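Transcriptional regulator (PDB 7DWM) binds 3,5-dimethylpyrazin-2-ol in a PAS-type domain and probably regulates transcription by binding DNA through a LuxR-type helix-turn-helix domain. Local coordinates at residues G29-D32 / V36-Y39; A76-V81 / A118-H123; D180-G183 / S188-T191; V168-L173 / M223-L228. One frame throughout, in Å; residues are numbered along the deposited sequence.

Interaction 1 of 4, residues G29-D32 / V36-Y39; sequences GIKD and VFIY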
loop_
_atom_site.group_PDB
_atom_site.type_symbol
_atom_site.label_atom_id
_atom_site.label_comp_id
_atom_site.label_asym_id
_atom_site.label_seq_id
_atom_site.Cartn_x
_atom_site.Cartn_y
_atom_site.Cartn_z
ATOM N N GLY A 29 6.258 8.494 15.662
ATOM C CA GLY A 29 7.324 9.205 16.355
ATOM C C GLY A 29 8.124 10.074 15.412
ATOM O O GLY A 29 7.907 10.075 14.200
ATOM N N ILE A 30 9.020 10.868 16.004
ATOM C CA ILE A 30 9.943 11.722 15.259
ATOM C C ILE A 30 11.310 11.688 15.939
ATOM O O ILE A 30 11.417 11.634 17.173
ATOM C CB ILE A 30 9.414 13.174 15.093
ATOM C CG1 ILE A 30 9.488 14.004 16.382
ATOM C CG2 ILE A 30 8.008 13.199 14.532
ATOM C CD1 ILE A 30 10.830 14.666 16.619
ATOM N N LYS A 31 12.361 11.700 15.129
ATOM C CA LYS A 31 13.710 11.874 15.649
ATOM C C LYS A 31 14.419 12.975 14.869
ATOM O O LYS A 31 13.890 13.513 13.895
ATOM C CB LYS A 31 14.508 10.567 15.641
ATOM C CG LYS A 31 14.471 9.803 14.362
ATOM C CD LYS A 31 14.280 8.347 14.692
ATOM C CE LYS A 31 14.393 7.504 13.462
ATOM N NZ LYS A 31 14.509 6.068 13.789
ATOM N N ASP A 32 15.643 13.272 15.295
ATOM C CA ASP A 32 16.392 14.445 14.873
ATOM C C ASP A 32 17.341 14.093 13.729
ATOM O O ASP A 32 17.314 12.986 13.183
ATOM C CB ASP A 32 17.139 15.009 16.085
ATOM C CG ASP A 32 17.664 16.407 15.865
ATOM O OD1 ASP A 32 18.890 16.585 15.999
ATOM O OD2 ASP A 32 16.863 17.321 15.569
ATOM N N VAL A 36 18.348 10.781 16.804
ATOM C CA VAL A 36 18.037 10.639 18.218
ATOM C C VAL A 36 16.565 10.954 18.450
ATOM O O VAL A 36 16.047 11.956 17.943
ATOM C CB VAL A 36 18.944 11.547 19.065
ATOM C CG1 VAL A 36 18.891 11.157 20.512
ATOM C CG2 VAL A 36 20.378 11.467 18.563
ATOM N N PHE A 37 15.890 10.100 19.220
ATOM C CA PHE A 37 14.453 10.223 19.451
ATOM C C PHE A 37 14.109 11.559 20.102
ATOM O O PHE A 37 14.768 11.976 21.059
ATOM C CB PHE A 37 13.972 9.088 20.361
ATOM C CG PHE A 37 13.684 7.798 19.648
ATOM C CD1 PHE A 37 13.546 6.618 20.363
ATOM C CD2 PHE A 37 13.538 7.764 18.273
ATOM C CE1 PHE A 37 13.276 5.425 19.715
ATOM C CE2 PHE A 37 13.266 6.575 17.623
ATOM C CZ PHE A 37 13.138 5.407 18.344
ATOM N N ILE A 38 13.082 12.241 19.599
ATOM C CA ILE A 38 12.494 13.354 20.335
ATOM C C ILE A 38 11.185 12.940 21.003
ATOM O O ILE A 38 10.910 13.331 22.138
ATOM C CB ILE A 38 12.305 14.613 19.458
ATOM C CG1 ILE A 38 13.655 15.202 19.007
ATOM C CG2 ILE A 38 11.491 15.674 20.232
ATOM C CD1 ILE A 38 14.182 14.738 17.729
ATOM N N TYR A 39 10.369 12.142 20.322
ATOM C CA TYR A 39 9.206 11.551 20.966
ATOM C C TYR A 39 8.781 10.304 20.205
ATOM O O TYR A 39 9.042 10.168 19.007
ATOM C CB TYR A 39 8.025 12.526 21.047
ATOM C CG TYR A 39 6.816 11.900 21.703
ATOM C CD1 TYR A 39 5.711 11.516 20.949
ATOM C CD2 TYR A 39 6.794 11.660 23.072
ATOM C CE1 TYR A 39 4.607 10.914 21.546
ATOM C CE2 TYR A 39 5.700 11.073 23.681
ATOM C CZ TYR A 39 4.607 10.705 22.917
ATOM O OH TYR A 39 3.516 10.131 23.527
#
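This is the pairing of two antiparallel strands in a beta hairpin, interrupted by a bulge, at the edge of the PAS sheet: 37-40 is one of the two outermost strands within the chain, and 28-32 separates it from 119-126. Ile30 is gripped at both of its backbone polar atoms. Its N donates to Tyr39 O at 3.1 Å, while Ile30 O takes Ile38 N at 3.0 Å and, more weakly, Tyr39 N at 3.4 Å. Ile38 and Tyr39 thus both face Ile30, which defines a classic beta bulge and moves the register by one before Lys31 meets Phe37. Nearer the turn, Asp32 N reaches Val36 O at 3.0 Å. Beside this backbone, the side chains of Lys31 and Phe37 run together in the same direction, with Lys31 CD at the ring edge, 3.6 Å from Phe37 CE2. Lys31 CG lies between the backbone N and carbonyl carbon (chi1 49°), and a bend at chi2 then carries the chain along the ring. Its NZ forms salt bridges with Asp60 and Asp78 and a weak hydrogen bond with the ligand's OAI. Phe37 meets the ring of Phe44, which belongs to the pocket. The arrangement is that of the first hairpin of a PAS fold, here supplying a lysine to the 3,5-dimethylpyrazin-2-ol pocket.

Interaction 2 of 4, residues A76-V81 / A118-H123; sequences AQDRLV and AGTIFH. With A1U (3,5-dimethylpyrazin-2-ol), chain C.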
loop_
_atom_site.group_PDB
_atom_site.type_symbol
_atom_site.label_atom_id
_atom_site.label_comp_id
_atom_site.label_asym_id
_atom_site.label_seq_id
_atom_site.Cartn_x
_atom_site.Cartn_y
_atom_site.Cartn_z
ATOM N N ALA A 76 20.594 5.040 8.635
ATOM C CA ALA A 76 20.967 5.316 7.252
ATOM C C ALA A 76 19.752 5.779 6.463
ATOM O O ALA A 76 19.782 6.833 5.812
ATOM C CB ALA A 76 21.599 4.081 6.613
ATOM N N GLN A 77 18.645 5.037 6.575
ATOM C CA GLN A 77 17.392 5.483 5.982
ATOM C C GLN A 77 17.074 6.893 6.454
ATOM O O GLN A 77 16.779 7.783 5.649
ATOM C CB GLN A 77 16.265 4.512 6.346
ATOM C CG GLN A 77 16.607 3.039 6.134
ATOM C CD GLN A 77 15.783 2.111 7.012
ATOM O OE1 GLN A 77 14.974 2.561 7.825
ATOM N NE2 GLN A 77 15.987 0.807 6.852
ATOM N N ASP A 78 17.219 7.125 7.761
ATOM C CA ASP A 78 16.901 8.402 8.384
ATOM C C ASP A 78 17.651 9.582 7.786
ATOM O O ASP A 78 17.313 10.726 8.114
ATOM C CB ASP A 78 17.191 8.332 9.876
ATOM C CG ASP A 78 16.083 7.672 10.641
ATOM O OD1 ASP A 78 14.943 8.174 10.562
ATOM O OD2 ASP A 78 16.347 6.649 11.308
ATOM N N ARG A 79 18.658 9.355 6.942
ATOM C CA ARG A 79 19.339 10.492 6.340
ATOM C C ARG A 79 18.981 10.685 4.872
ATOM O O ARG A 79 18.994 11.828 4.395
ATOM C CB ARG A 79 20.858 10.350 6.502
ATOM C CG ARG A 79 21.287 9.950 7.916
ATOM C CD ARG A 79 21.638 11.170 8.752
ATOM N NE ARG A 79 20.471 11.689 9.458
ATOM C CZ ARG A 79 20.002 11.193 10.598
ATOM N NH1 ARG A 79 18.931 11.730 11.166
ATOM N NH2 ARG A 79 20.606 10.164 11.176
ATOM N N LEU A 80 18.502 9.635 4.195
ATOM C CA LEU A 80 18.156 9.748 2.784
ATOM C C LEU A 80 16.740 10.240 2.593
ATOM O O LEU A 80 16.407 10.746 1.517
ATOM C CB LEU A 80 18.303 8.389 2.095
ATOM C CG LEU A 80 19.639 8.161 1.382
ATOM C CD1 LEU A 80 19.552 7.073 0.268
ATOM C CD2 LEU A 80 20.221 9.487 0.877
ATOM N N VAL A 81 15.922 10.126 3.633
ATOM C CA VAL A 81 14.737 10.960 3.759
ATOM C C VAL A 81 15.119 12.427 3.915
ATOM O O VAL A 81 14.501 13.310 3.302
ATOM C CB VAL A 81 13.873 10.446 4.930
ATOM C CG1 VAL A 81 14.686 10.332 6.201
ATOM C CG2 VAL A 81 12.690 11.346 5.146
ATOM N N ALA A 118 14.515 19.340 10.260
ATOM C CA ALA A 118 14.933 19.118 11.644
ATOM C C ALA A 118 15.244 17.662 11.935
ATOM O O ALA A 118 16.058 17.375 12.820
ATOM C CB ALA A 118 13.872 19.611 12.620
ATOM N N GLY A 119 14.624 16.749 11.200
ATOM C CA GLY A 119 14.817 15.329 11.395
ATOM C C GLY A 119 13.853 14.547 10.534
ATOM O O GLY A 119 13.664 14.875 9.361
ATOM N N THR A 120 13.207 13.535 11.104
ATOM C CA THR A 120 12.262 12.712 10.365
ATOM C C THR A 120 11.098 12.326 11.262
ATOM O O THR A 120 11.229 12.268 12.489
ATOM C CB THR A 120 12.907 11.426 9.815
ATOM O OG1 THR A 120 13.294 10.575 10.901
ATOM C CG2 THR A 120 14.131 11.736 8.965
ATOM N N ILE A 121 9.956 12.061 10.627
ATOM C CA ILE A 121 8.789 11.461 11.261
ATOM C C ILE A 121 8.662 10.049 10.716
ATOM O O ILE A 121 8.869 9.819 9.518
ATOM C CB ILE A 121 7.491 12.257 10.996
ATOM C CG1 ILE A 121 7.716 13.766 11.112
ATOM C CG2 ILE A 121 6.345 11.782 11.894
ATOM C CD1 ILE A 121 7.808 14.453 9.777
ATOM N N PHE A 122 8.349 9.099 11.592
ATOM C CA PHE A 122 8.142 7.718 11.195
ATOM C C PHE A 122 6.766 7.263 11.658
ATOM O O PHE A 122 6.336 7.559 12.786
ATOM C CB PHE A 122 9.247 6.785 11.743
ATOM C CG PHE A 122 9.299 6.696 13.244
ATOM C CD1 PHE A 122 10.215 7.447 13.961
ATOM C CD2 PHE A 122 8.459 5.836 13.937
ATOM C CE1 PHE A 122 10.271 7.366 15.338
ATOM C CE2 PHE A 122 8.508 5.756 15.313
ATOM C CZ PHE A 122 9.420 6.516 16.015
ATOM N N HIS A 123 6.076 6.570 10.751
ATOM C CA HIS A 123 4.759 5.987 10.972
ATOM C C HIS A 123 4.858 4.481 10.717
ATOM O O HIS A 123 5.127 4.078 9.565
ATOM C CB HIS A 123 3.708 6.638 10.075
ATOM C CG HIS A 123 2.329 6.079 10.246
ATOM N ND1 HIS A 123 1.375 6.138 9.252
ATOM C CD2 HIS A 123 1.741 5.455 11.294
ATOM C CE1 HIS A 123 0.259 5.573 9.681
ATOM N NE2 HIS A 123 0.455 5.151 10.916
HETATM C CAB A1U C . 12.196 0.418 12.471
HETATM C CAC A1U C . 11.674 0.513 13.785
HETATM C CAE A1U C . 12.173 2.803 13.789
HETATM C CAF A1U C . 12.674 2.613 12.484
HETATM C CAG A1U C . 11.128 -0.717 14.457
HETATM C CAH A1U C . 12.173 4.135 14.477
HETATM N NAA A1U C . 12.714 1.475 11.792
HETATM N NAD A1U C . 11.674 1.722 14.418
HETATM O OAI A1U C . 13.184 3.771 11.865
#
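Thr120 and Asp78 join strand 119-126 to helix 71-80 through one hydrogen bond, Thr120 OG1 donating to Asp78 OD1 at 2.9 Å. The two side chains cross at nearly a right angle, and the hydroxyl arrives on the anti side of the carboxylate, 27° out of its plane. Thr120 holds OG1 between its backbone N and carbonyl carbon (chi1 66°), which turns the hydroxyl to the aspartate, while Thr120 CG2 lies 3.4 Å from Asp78 O. Val81 directs its CB to the strand as well, though its modelled distance to Thr120 is doubtful. Asp78 OD2 has salt-bridge partners of its own, Lys31 and Lys107, both of the ligand pocket. Asp78 is thus a second-shell residue that probably helps to position these lysines, and Thr120 stands behind it, holding the other oxygen. Helix packed on the face of an antiparallel sheet, with a small molecule held between, is the plan of a ligand-binding PAS domain. Two residues along the strand, Phe122 also points to the helix side, with chi1 63°, and offers a ring face to the ligand: methyl CAH sits 3.7 Å above the plane, over the ring centre, in CH-pi fashion.

Interaction 3 of 4, residues D180-G183 / S188-T191; sequences DIAG and SPRT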
loop_
_atom_site.group_PDB
_atom_site.type_symbol
_atom_site.label_atom_id
_atom_site.label_comp_id
_atom_site.label_asym_id
_atom_site.label_seq_id
_atom_site.Cartn_x
_atom_site.Cartn_y
_atom_site.Cartn_z
ATOM N N ASP A 180 12.811 -18.844 -17.231
ATOM C CA ASP A 180 13.078 -17.697 -16.370
ATOM C C ASP A 180 13.315 -18.141 -14.935
ATOM O O ASP A 180 14.247 -17.674 -14.272
ATOM C CB ASP A 180 11.917 -16.704 -16.436
ATOM C CG ASP A 180 11.766 -16.068 -17.806
ATOM O OD1 ASP A 180 12.754 -16.045 -18.571
ATOM O OD2 ASP A 180 10.655 -15.587 -18.115
ATOM N N ILE A 181 12.469 -19.043 -14.435
ATOM C CA ILE A 181 12.626 -19.542 -13.073
ATOM C C ILE A 181 13.921 -20.334 -12.943
ATOM O O ILE A 181 14.618 -20.247 -11.924
ATOM C CB ILE A 181 11.391 -20.368 -12.670
ATOM C CG1 ILE A 181 10.127 -19.518 -12.847
ATOM C CG2 ILE A 181 11.521 -20.864 -11.236
ATOM C CD1 ILE A 181 8.877 -20.123 -12.255
ATOM N N ALA A 182 14.256 -21.129 -13.965
ATOM C CA ALA A 182 15.540 -21.823 -13.978
ATOM C C ALA A 182 16.693 -20.842 -13.828
ATOM O O ALA A 182 17.653 -21.105 -13.095
ATOM C CB ALA A 182 15.685 -22.628 -15.269
ATOM N N GLY A 183 16.614 -19.707 -14.525
ATOM C CA GLY A 183 17.623 -18.675 -14.350
ATOM C C GLY A 183 17.639 -18.116 -12.939
ATOM O O GLY A 183 18.696 -17.990 -12.316
ATOM N N SER A 188 18.728 -26.168 -13.834
ATOM C CA SER A 188 18.404 -26.378 -15.260
ATOM C C SER A 188 16.899 -26.285 -15.488
ATOM O O SER A 188 16.149 -26.503 -14.564
ATOM C CB SER A 188 18.939 -27.685 -15.722
ATOM O OG SER A 188 17.957 -28.688 -15.628
ATOM N N PRO A 189 16.427 -26.027 -16.716
ATOM C CA PRO A 189 15.005 -25.983 -17.006
ATOM C C PRO A 189 14.323 -27.323 -16.712
ATOM O O PRO A 189 13.218 -27.304 -16.305
ATOM C CB PRO A 189 14.987 -25.636 -18.491
ATOM C CG PRO A 189 16.207 -24.808 -18.626
ATOM C CD PRO A 189 17.219 -25.609 -17.850
ATOM N N ARG A 190 14.992 -28.449 -16.936
ATOM C CA ARG A 190 14.367 -29.755 -16.630
ATOM C C ARG A 190 14.042 -29.807 -15.140
ATOM O O ARG A 190 12.963 -30.236 -14.802
ATOM C CB ARG A 190 15.368 -30.882 -16.873
ATOM C CG ARG A 190 15.496 -31.328 -18.318
ATOM C CD ARG A 190 16.626 -32.329 -18.490
ATOM N NE ARG A 190 17.826 -32.021 -17.723
ATOM C CZ ARG A 190 18.992 -31.657 -18.245
ATOM N NH1 ARG A 190 20.015 -31.391 -17.454
ATOM N NH2 ARG A 190 19.134 -31.549 -19.552
ATOM N N THR A 191 14.956 -29.365 -14.291
ATOM C CA THR A 191 14.715 -29.390 -12.837
ATOM C C THR A 191 13.467 -28.577 -12.515
ATOM O O THR A 191 12.642 -29.065 -11.776
ATOM C CB THR A 191 15.950 -28.897 -12.091
ATOM O OG1 THR A 191 16.951 -29.872 -12.353
ATOM C CG2 THR A 191 15.724 -28.786 -10.607
#
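Ala182 and Pro189, on two consecutive helices, are the nearest CA pair of the two segments, with CA of Ala182 5.2 Å from CA of Pro189. The alanine carries most of the contact. Its methyl points toward the other segment and rests on the start of helix 189-203, with CB 3.8 Å from Pro189 N and 3.9 Å from Ser188 C. What it meets is mainly the peptide link between serine and proline. The pyrrolidine ring adds a looser apolar touch at the outer side, Pro189 CG lying 4.0 Å from Ala182 CB. A side chain as small as a methyl lets the two backbones lie this near. Helices 178-185 and 189-203, joined by a tight turn, make up the helix-turn-helix of a LuxR-type domain, in which the second of the pair is, as in relatives, probably the recognition helix laid in the DNA major groove. Ser188, third of the contributing residues, gives its backbone to the alanine while its CB points away. It occupies the N-cap of helix 189-203, where OG accepts a weak bond from Thr191 N, 3.4 Å long but nearly straight at 166°. Proline suits the first position after this cap, since a residue there needs no backbone N-H for the helix. Deeper in, Ala182 also touches Ile192, and its neighbour Ile181 packs on Ile192 and on Val168, Phe171 and Leu172 of helix 163-172.

Interaction 4 of 4, residues V168-L173 / M223-L228; sequences VLFFLL and MVPKAL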
loop_
_atom_site.group_PDB
_atom_site.type_symbol
_atom_site.label_atom_id
_atom_site.label_comp_id
_atom_site.label_asym_id
_atom_site.label_seq_id
_atom_site.Cartn_x
_atom_site.Cartn_y
_atom_site.Cartn_z
ATOM N N VAL A 168 8.944 -21.729 -6.918
ATOM C CA VAL A 168 8.562 -21.931 -8.311
ATOM C C VAL A 168 7.148 -21.424 -8.553
ATOM O O VAL A 168 6.880 -20.768 -9.563
ATOM C CB VAL A 168 8.708 -23.416 -8.697
ATOM C CG1 VAL A 168 8.054 -23.686 -10.045
ATOM C CG2 VAL A 168 10.175 -23.811 -8.729
ATOM N N LEU A 169 6.225 -21.709 -7.633
ATOM C CA LEU A 169 4.848 -21.263 -7.818
ATOM C C LEU A 169 4.722 -19.750 -7.665
ATOM O O LEU A 169 3.963 -19.112 -8.404
ATOM C CB LEU A 169 3.923 -21.984 -6.837
ATOM C CG LEU A 169 2.434 -21.719 -7.062
ATOM C CD1 LEU A 169 2.033 -22.245 -8.424
ATOM C CD2 LEU A 169 1.605 -22.363 -5.967
ATOM N N PHE A 170 5.432 -19.166 -6.691
ATOM C CA PHE A 170 5.463 -17.714 -6.548
ATOM C C PHE A 170 5.828 -17.047 -7.865
ATOM O O PHE A 170 5.195 -16.068 -8.278
ATOM C CB PHE A 170 6.455 -17.310 -5.451
ATOM C CG PHE A 170 6.451 -15.833 -5.132
ATOM C CD1 PHE A 170 7.277 -14.954 -5.817
ATOM C CD2 PHE A 170 5.618 -15.328 -4.146
ATOM C CE1 PHE A 170 7.267 -13.601 -5.525
ATOM C CE2 PHE A 170 5.605 -13.978 -3.851
ATOM C CZ PHE A 170 6.430 -13.114 -4.541
ATOM N N PHE A 171 6.846 -17.570 -8.545
ATOM C CA PHE A 171 7.254 -16.920 -9.786
ATOM C C PHE A 171 6.406 -17.345 -10.984
ATOM O O PHE A 171 6.290 -16.583 -11.949
ATOM C CB PHE A 171 8.742 -17.151 -10.029
ATOM C CG PHE A 171 9.616 -16.359 -9.099
ATOM C CD1 PHE A 171 9.542 -14.975 -9.079
ATOM C CD2 PHE A 171 10.480 -16.992 -8.223
ATOM C CE1 PHE A 171 10.327 -14.236 -8.213
ATOM C CE2 PHE A 171 11.269 -16.259 -7.359
ATOM C CZ PHE A 171 11.193 -14.879 -7.355
ATOM N N LEU A 172 5.808 -18.537 -10.945
ATOM C CA LEU A 172 4.867 -18.935 -11.988
ATOM C C LEU A 172 3.653 -18.016 -12.004
ATOM O O LEU A 172 3.239 -17.528 -13.062
ATOM C CB LEU A 172 4.432 -20.386 -11.775
ATOM C CG LEU A 172 5.178 -21.519 -12.484
ATOM C CD1 LEU A 172 4.282 -22.740 -12.539
ATOM C CD2 LEU A 172 5.628 -21.115 -13.882
ATOM N N LEU A 173 3.064 -17.773 -10.830
ATOM C CA LEU A 173 1.926 -16.869 -10.705
ATOM C C LEU A 173 2.266 -15.426 -11.053
ATOM O O LEU A 173 1.354 -14.595 -11.126
ATOM C CB LEU A 173 1.371 -16.934 -9.280
ATOM C CG LEU A 173 0.799 -18.280 -8.839
ATOM C CD1 LEU A 173 0.450 -18.260 -7.359
ATOM C CD2 LEU A 173 -0.417 -18.637 -9.674
ATOM N N MET A 223 0.501 -15.884 -1.335
ATOM C CA MET A 223 1.405 -16.729 -0.575
ATOM C C MET A 223 2.821 -16.174 -0.598
ATOM O O MET A 223 3.325 -15.720 -1.628
ATOM C CB MET A 223 1.397 -18.152 -1.126
ATOM C CG MET A 223 2.431 -19.063 -0.483
ATOM S SD MET A 223 3.431 -19.988 -1.663
ATOM C CE MET A 223 4.616 -18.746 -2.160
ATOM N N VAL A 224 3.459 -16.205 0.561
ATOM C CA VAL A 224 4.866 -15.860 0.716
ATOM C C VAL A 224 5.631 -17.159 0.924
ATOM O O VAL A 224 5.203 -17.984 1.742
ATOM C CB VAL A 224 5.096 -14.900 1.900
ATOM C CG1 VAL A 224 6.527 -14.398 1.905
ATOM C CG2 VAL A 224 4.121 -13.750 1.845
ATOM N N PRO A 225 6.711 -17.401 0.196
ATOM C CA PRO A 225 7.433 -18.659 0.379
ATOM C C PRO A 225 7.944 -18.728 1.812
ATOM O O PRO A 225 8.544 -17.782 2.325
ATOM C CB PRO A 225 8.574 -18.571 -0.643
ATOM C CG PRO A 225 8.105 -17.566 -1.660
ATOM C CD PRO A 225 7.257 -16.584 -0.902
ATOM N N LYS A 226 7.691 -19.869 2.453
ATOM C CA LYS A 226 7.990 -20.020 3.872
ATOM C C LYS A 226 9.484 -19.938 4.170
ATOM O O LYS A 226 9.863 -19.701 5.323
ATOM C CB LYS A 226 7.371 -21.317 4.392
ATOM C CG LYS A 226 8.207 -22.556 4.222
ATOM C CD LYS A 226 7.783 -23.598 5.232
ATOM C CE LYS A 226 7.901 -23.054 6.646
ATOM N NZ LYS A 226 9.302 -23.184 7.146
ATOM N N ALA A 227 10.346 -20.152 3.169
ATOM C CA ALA A 227 11.775 -19.934 3.390
ATOM C C ALA A 227 12.082 -18.491 3.777
ATOM O O ALA A 227 13.131 -18.229 4.377
ATOM C CB ALA A 227 12.562 -20.319 2.140
ATOM N N LEU A 228 11.197 -17.555 3.433
ATOM C CA LEU A 228 11.306 -16.151 3.810
ATOM C C LEU A 228 10.859 -15.884 5.242
ATOM O O LEU A 228 11.102 -14.786 5.752
ATOM C CB LEU A 228 10.509 -15.277 2.842
ATOM C CG LEU A 228 11.343 -14.705 1.694
ATOM C CD1 LEU A 228 10.463 -14.007 0.671
ATOM C CD2 LEU A 228 12.406 -13.761 2.230
#
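Phe170 pushes its ring out from helix 163-172 against the backbone and side chains of Met223 and Pro225. With CG anti to the backbone N (chi1 -174°), the ring projects toward the 223-228 segment and presents an edge to it: Met223 O lies close to the ring plane, 3.4 Å from Phe170 CD2 and 3.6 Å from Phe170 CE2. This is a carbonyl oxygen packed against the ring edge. Pro225 comes at about a right angle to the phenylalanine side chain, its CD 3.8 Å from Phe170 CD2 and its CG 4.1 Å from Phe170 CB. Met223 folds back to the base of the same side chain. Bends at chi2 and chi3 (-131° and 80°) bring its methyl CE to 4.0 Å from Phe170 CB, so the thioether end packs at the root of the aromatic group. Elsewhere on the ring edge lies CD1 of Phe171, and Arg174 makes a cation-pi contact with Phe170 while its NH1 bonds to Phe170 O. The second subunit closes in as well, Val138 of that chain packing on Phe170 and its Leu142 on Pro225. Just beyond, where the loop enters a 3-10 turn, Lys226 N is held by Glu166 of helix 163-172. The contact thus fastens the chain leaving the four-helix LuxR-type domain onto that domain's first helix, before it runs back to strand 233-236 of the PAS sheet.

How the interactions relate
Interactions 1 and 2 belong to the PAS half, their centres about 9 Å apart, and share one sheet: Gly29 O and Lys31 O probably accept from Phe122 N and Thr120 N. Interactions 3 and 4 lie on the other side of the chain's centre, in the helical half, touching through Ile181 CD1 against helix 163-172. Chemistry follows place. Interaction 1, partly buried, is mainly backbone hydrogen bonding; interaction 2, buried, rests on one polar bond beside the ligand. Interactions 3 and 4 rely on packing: a methyl on backbone, partly open at the probable DNA-reading motif, and a ring among carbonyl, proline and methionine, buried where the second subunit also packs. Interaction 3 is nested within the loop that interaction 4 closes.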